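Local coordinates for protein acetyl-CoA acetyltransferase (Elizabethkingia anophelis NUHP1, PDB 6BN2) that probably catalyses the reversible thiolase condensation of two acetyl-CoA molecules into acetoacetyl-CoA, passing through an acyl-enzyme intermediate, at residues Val12-Ala17 with Ala281-Tyr286; Asn125-Pro130 with Leu257-Ser262. All blocks are in the same frame, centred on the assembly; numbering follows the deposited sequence. Where two conformers were deposited one is given.

Contact 1. Residues Val12-Ala17 with Ala281-Tyr286; sequences VFIVSA and AKIVSY
Antiparallel pairing of Val-12 to Ile-14 with Ala-281 to Ile-283 joins a strand of the N-terminal thiolase half to one of the C-terminal half, so that their strands run on as a continuous mixed sheet. The segments run antiparallel with a twist, their directions 145° apart, and the pairing is short. Two good backbone bonds hold it, from Ile-14 N to Ala-281 O (2.9 Å) and from Ile-283 N to Val-12 O (2.9 Å), while that from Ala-281 N to Ile-14 O is weak. At the Val-12 end the strands part, and a water accepts from Val-12 N and donates to Ile-283 O. Phe-13 and Lys-282 form the non-hydrogen-bonded pair, with Phe-13 CE1 3.9 Å from Lys-282 CB. The lysine chain runs extended past the ring, its CG anti to the backbone N (chi1 174°), and carries NZ to a salt bridge with Glu-11. On the other face Ile-14 and Ile-283 meet nearly at right angles, Ile-14 CD1 lying 3.8 Å from Ile-283 CG1, while Ile-283 CD1 reaches Val-12 CG1 at 4.1 Å. Helix 98-111 packs on Val-12 through Val-110. Strand 258-268 flanks the first segment and strand 391-399 the second, where Val-284 and Ser-285 form a classic beta bulge opposite Val-396.

Contact 2. Residues Asn125-Pro130 with Leu257-Ser262; sequences NMSQVP and LNDGAS
Asn-125 lays its side-chain amide over the carboxylate of Asp-259, the two planes stacked and 26° apart. With CG anti to the backbone N (chi1 -173°), its OD1 comes within 3.2 Å of Asp-259 OD1, a close pair of acceptors, while ND2 donates to the carbonyls of Val-32 and Leu-29. Met-126 gives only a weak, bent N-H bond to Asp-259 OD1. Its side chain runs alongside the other backbone: SD weakly accepts from Asn-258 N (3.5 Å), and the bend at chi3 brings CE against Leu-257 CD2 at 3.7 Å. The side chain of Asn-258 leaves its backbone away from the loop, and its OD1 accepts from Thr-256 OG1 and from N of His-356, the predicted proton acceptor. Here strand 117-125 ends beside its antiparallel neighbour 258-268, and the chain between them holds what corresponds to the loop domain of other thiolases. Ser-127 grips both carboxylate oxygens of Asp-259: N meets OD1 on the syn side at 3.0 Å, nearly straight (169°), and OG donates to the syn lone pair of OD2 at 2.7 Å. Met-26 N also bonds to that hydroxyl. Gln-128 N bonds weakly to Asn-125 OD1 (2.9 Å), and Val-129 O meets Arg-136 of the second subunit.

Both contacts reach the same mixed sheet, contact 1 between two of its strands, contact 2 where strand 258-268 meets the loop after strand 117-125. Their centres lie 26 Å apart, on opposite sides of the chain's centre, although their nearest atoms are only about 7 Å from one another. Along the chain contact 2 is nested within contact 1: segment 12-17 comes first, then 125-130 and 257-262, and finally 281-286. Contact 2 thus closes an excursion within the N-terminal domain, close to predicted active-site residue His-356, whereas contact 1 couples that domain to the C-terminal one, away from that site. Strand 258-268, next to strand 12-24, links them by running from contact 2 to the flank of contact 1.

Contact 1. Residues Val12-Ala17 with Ala281-Tyr286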
loop_
_atom_site.group_PDB
_atom_site.type_symbol
_atom_site.label_atom_id
_atom_site.label_comp_id
_atom_site.label_asym_id
_atom_site.label_seq_id
_atom_site.Cartn_x
_atom_site.Cartn_y
_atom_site.Cartn_z
ATOM N N VAL A 12 16.139 -10.239 -12.454
ATOM C CA VAL A 12 14.947 -10.669 -11.737
ATOM C C VAL A 12 14.122 -11.521 -12.676
ATOM O O VAL A 12 13.768 -11.071 -13.772
ATOM C CB VAL A 12 14.105 -9.480 -11.243
ATOM C CG1 VAL A 12 12.953 -9.984 -10.358
ATOM C CG2 VAL A 12 15.005 -8.507 -10.496
ATOM N N PHE A 13 13.816 -12.735 -12.249
ATOM C CA PHE A 13 13.067 -13.681 -13.061
ATOM C C PHE A 13 11.707 -13.965 -12.453
ATOM O O PHE A 13 11.540 -13.941 -11.235
ATOM C CB PHE A 13 13.839 -14.986 -13.193
ATOM C CG PHE A 13 15.098 -14.841 -13.965
ATOM C CD1 PHE A 13 15.088 -14.996 -15.348
ATOM C CD2 PHE A 13 16.286 -14.518 -13.327
ATOM C CE1 PHE A 13 16.253 -14.844 -16.079
ATOM C CE2 PHE A 13 17.453 -14.366 -14.054
ATOM C CZ PHE A 13 17.435 -14.531 -15.429
ATOM N N ILE A 14 10.733 -14.231 -13.319
ATOM C CA ILE A 14 9.405 -14.671 -12.905
ATOM C C ILE A 14 9.392 -16.179 -13.047
ATOM O O ILE A 14 9.545 -16.696 -14.162
ATOM C CB ILE A 14 8.302 -14.030 -13.761
ATOM C CG1 ILE A 14 8.317 -12.507 -13.591
ATOM C CG2 ILE A 14 6.933 -14.596 -13.365
ATOM C CD1 ILE A 14 7.518 -11.786 -14.678
ATOM N N VAL A 15 9.236 -16.890 -11.928
ATOM C CA VAL A 15 9.290 -18.350 -11.968
ATOM C C VAL A 15 7.902 -18.982 -11.921
ATOM O O VAL A 15 7.766 -20.164 -12.262
ATOM C CB VAL A 15 10.194 -18.928 -10.849
ATOM C CG1 VAL A 15 11.667 -18.591 -11.124
ATOM C CG2 VAL A 15 9.771 -18.455 -9.462
ATOM N N SER A 16 6.877 -18.241 -11.509
ATOM C CA SER A 16 5.508 -18.726 -11.635
ATOM C C SER A 16 4.586 -17.517 -11.668
ATOM O O SER A 16 4.940 -16.432 -11.198
ATOM C CB SER A 16 5.133 -19.674 -10.491
ATOM O OG SER A 16 5.150 -18.980 -9.263
ATOM N N ALA A 17 3.405 -17.717 -12.248
ATOM C CA ALA A 17 2.470 -16.613 -12.472
ATOM C C ALA A 17 1.083 -17.189 -12.695
ATOM O O ALA A 17 0.879 -17.941 -13.657
ATOM C CB ALA A 17 2.905 -15.772 -13.682
ATOM N N ALA A 281 9.964 -16.132 -17.513
ATOM C CA ALA A 281 10.262 -14.876 -18.178
ATOM C C ALA A 281 11.234 -14.100 -17.301
ATOM O O ALA A 281 11.388 -14.386 -16.113
ATOM C CB ALA A 281 8.992 -14.046 -18.418
ATOM N N LYS A 282 11.884 -13.117 -17.906
ATOM C CA LYS A 282 12.781 -12.209 -17.199
ATOM C C LYS A 282 12.148 -10.828 -17.188
ATOM O O LYS A 282 11.563 -10.408 -18.186
ATOM C CB LYS A 282 14.151 -12.170 -17.900
ATOM C CG LYS A 282 15.121 -11.147 -17.336
ATOM C CD LYS A 282 16.471 -11.292 -18.048
ATOM C CE LYS A 282 17.243 -9.986 -18.068
ATOM N NZ LYS A 282 18.588 -10.169 -18.703
ATOM N N ILE A 283 12.231 -10.123 -16.061
ATOM C CA ILE A 283 11.777 -8.733 -16.033
ATOM C C ILE A 283 12.907 -7.876 -16.588
ATOM O O ILE A 283 14.014 -7.877 -16.050
ATOM C CB ILE A 283 11.383 -8.292 -14.617
ATOM C CG1 ILE A 283 10.129 -9.055 -14.170
ATOM C CG2 ILE A 283 11.121 -6.778 -14.589
ATOM C CD1 ILE A 283 9.742 -8.817 -12.691
ATOM N N VAL A 284 12.643 -7.171 -17.683
ATOM C CA VAL A 284 13.696 -6.396 -18.338
ATOM C C VAL A 284 13.787 -4.989 -17.758
ATOM O O VAL A 284 14.882 -4.514 -17.434
ATOM C CB VAL A 284 13.453 -6.353 -19.856
ATOM C CG1 VAL A 284 14.512 -5.495 -20.533
ATOM C CG2 VAL A 284 13.447 -7.771 -20.439
ATOM N N SER A 285 12.635 -4.329 -17.627
ATOM C CA SER A 285 12.563 -2.959 -17.138
ATOM C C SER A 285 11.125 -2.640 -16.762
ATOM O O SER A 285 10.195 -3.403 -17.050
ATOM C CB SER A 285 13.055 -1.963 -18.186
ATOM O OG SER A 285 12.165 -1.997 -19.298
ATOM N N TYR A 286 10.950 -1.481 -16.134
ATOM C CA TYR A 286 9.622 -1.049 -15.712
ATOM C C TYR A 286 9.701 0.444 -15.445
ATOM O O TYR A 286 10.791 1.003 -15.286
ATOM C CB TYR A 286 9.121 -1.809 -14.455
ATOM C CG TYR A 286 10.236 -1.935 -13.455
ATOM C CD1 TYR A 286 10.552 -0.872 -12.614
ATOM C CD2 TYR A 286 11.027 -3.074 -13.406
ATOM C CE1 TYR A 286 11.626 -0.941 -11.753
ATOM C CE2 TYR A 286 12.103 -3.157 -12.540
ATOM C CZ TYR A 286 12.394 -2.087 -11.720
ATOM O OH TYR A 286 13.483 -2.133 -10.871
HETATM O O HOH W 1 16.244 -8.748 -14.946
#

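Contact 2. Residues Asn125-Pro130 with Leu257-Ser262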
loop_
_atom_site.group_PDB
_atom_site.type_symbol
_atom_site.label_atom_id
_atom_site.label_comp_id
_atom_site.label_asym_id
_atom_site.label_seq_id
_atom_site.Cartn_x
_atom_site.Cartn_y
_atom_site.Cartn_z
ATOM N N ASN A 125 -12.073 -7.652 -4.087
ATOM C CA ASN A 125 -13.456 -8.112 -4.159
ATOM C C ASN A 125 -14.317 -6.856 -4.149
ATOM O O ASN A 125 -14.586 -6.276 -3.091
ATOM C CB ASN A 125 -13.809 -9.066 -3.026
ATOM C CG ASN A 125 -15.178 -9.662 -3.227
ATOM O OD1 ASN A 125 -16.126 -8.924 -3.449
ATOM N ND2 ASN A 125 -15.278 -10.997 -3.230
ATOM N N MET A 126 -14.711 -6.419 -5.341
ATOM C CA MET A 126 -15.483 -5.193 -5.438
ATOM C C MET A 126 -16.897 -5.399 -4.918
ATOM O O MET A 126 -17.491 -4.456 -4.385
ATOM C CB MET A 126 -15.439 -4.706 -6.883
ATOM C CG MET A 126 -13.981 -4.428 -7.274
ATOM S SD MET A 126 -13.711 -3.756 -8.931
ATOM C CE MET A 126 -14.300 -2.062 -8.750
ATOM N N SER A 127 -17.410 -6.639 -4.996
ATOM C CA SER A 127 -18.737 -6.954 -4.462
ATOM C C SER A 127 -18.833 -6.682 -2.964
ATOM O O SER A 127 -19.922 -6.381 -2.455
ATOM C CB SER A 127 -19.072 -8.424 -4.721
ATOM O OG SER A 127 -19.047 -8.742 -6.099
ATOM N N GLN A 128 -17.731 -6.829 -2.237
ATOM C CA GLN A 128 -17.741 -6.734 -0.778
ATOM C C GLN A 128 -17.318 -5.366 -0.254
ATOM O O GLN A 128 -17.204 -5.192 0.969
ATOM C CB GLN A 128 -16.865 -7.832 -0.167
ATOM C CG GLN A 128 -17.475 -9.249 -0.322
ATOM C CD GLN A 128 -16.745 -10.302 0.514
ATOM O OE1 GLN A 128 -15.789 -9.996 1.232
ATOM N NE2 GLN A 128 -17.188 -11.556 0.403
ATOM N N VAL A 129 -17.129 -4.381 -1.123
ATOM C CA VAL A 129 -16.693 -3.067 -0.622
ATOM C C VAL A 129 -17.847 -2.426 0.137
ATOM O O VAL A 129 -18.976 -2.418 -0.372
ATOM C CB VAL A 129 -16.234 -2.176 -1.779
ATOM C CG1 VAL A 129 -15.872 -0.769 -1.276
ATOM C CG2 VAL A 129 -15.022 -2.813 -2.463
ATOM N N PRO A 130 -17.638 -1.917 1.341
ATOM C CA PRO A 130 -18.765 -1.391 2.114
ATOM C C PRO A 130 -19.166 0.010 1.671
ATOM O O PRO A 130 -18.521 0.647 0.840
ATOM C CB PRO A 130 -18.242 -1.377 3.561
ATOM C CG PRO A 130 -16.771 -1.429 3.465
ATOM C CD PRO A 130 -16.378 -1.964 2.112
ATOM N N LEU A 257 -17.252 -4.036 -12.961
ATOM C CA LEU A 257 -16.735 -4.234 -11.613
ATOM C C LEU A 257 -16.600 -5.734 -11.389
ATOM O O LEU A 257 -17.492 -6.499 -11.771
ATOM C CB LEU A 257 -17.692 -3.621 -10.598
ATOM C CG LEU A 257 -18.218 -2.225 -10.958
ATOM C CD1 LEU A 257 -19.190 -1.727 -9.893
ATOM C CD2 LEU A 257 -17.065 -1.246 -11.139
ATOM N N ASN A 258 -15.481 -6.169 -10.798
ATOM C CA ASN A 258 -15.209 -7.604 -10.740
ATOM C C ASN A 258 -14.424 -7.983 -9.493
ATOM O O ASN A 258 -13.870 -7.137 -8.790
ATOM C CB ASN A 258 -14.445 -8.066 -11.979
ATOM C CG ASN A 258 -15.257 -7.890 -13.240
ATOM O OD1 ASN A 258 -15.198 -6.840 -13.879
ATOM N ND2 ASN A 258 -16.043 -8.922 -13.595
ATOM N N ASP A 259 -14.403 -9.288 -9.227
ATOM C CA ASP A 259 -13.705 -9.891 -8.098
ATOM C C ASP A 259 -12.642 -10.850 -8.634
ATOM O O ASP A 259 -12.925 -11.643 -9.534
ATOM C CB ASP A 259 -14.691 -10.668 -7.198
ATOM C CG ASP A 259 -15.906 -9.835 -6.771
ATOM O OD1 ASP A 259 -15.772 -8.600 -6.613
ATOM O OD2 ASP A 259 -17.008 -10.411 -6.595
ATOM N N GLY A 260 -11.434 -10.804 -8.080
ATOM C CA GLY A 260 -10.393 -11.719 -8.545
ATOM C C GLY A 260 -9.053 -11.381 -7.926
ATOM O O GLY A 260 -8.884 -10.351 -7.273
ATOM N N ALA A 261 -8.083 -12.278 -8.135
ATOM C CA ALA A 261 -6.733 -12.030 -7.628
ATOM C C ALA A 261 -5.716 -12.682 -8.555
ATOM O O ALA A 261 -6.062 -13.483 -9.429
ATOM C CB ALA A 261 -6.562 -12.555 -6.192
ATOM N N SER A 262 -4.445 -12.328 -8.345
ATOM C CA SER A 262 -3.363 -12.840 -9.183
ATOM C C SER A 262 -2.069 -12.798 -8.373
ATOM O O SER A 262 -1.942 -12.039 -7.400
ATOM C CB SER A 262 -3.223 -12.022 -10.473
ATOM O OG SER A 262 -3.227 -10.627 -10.174
#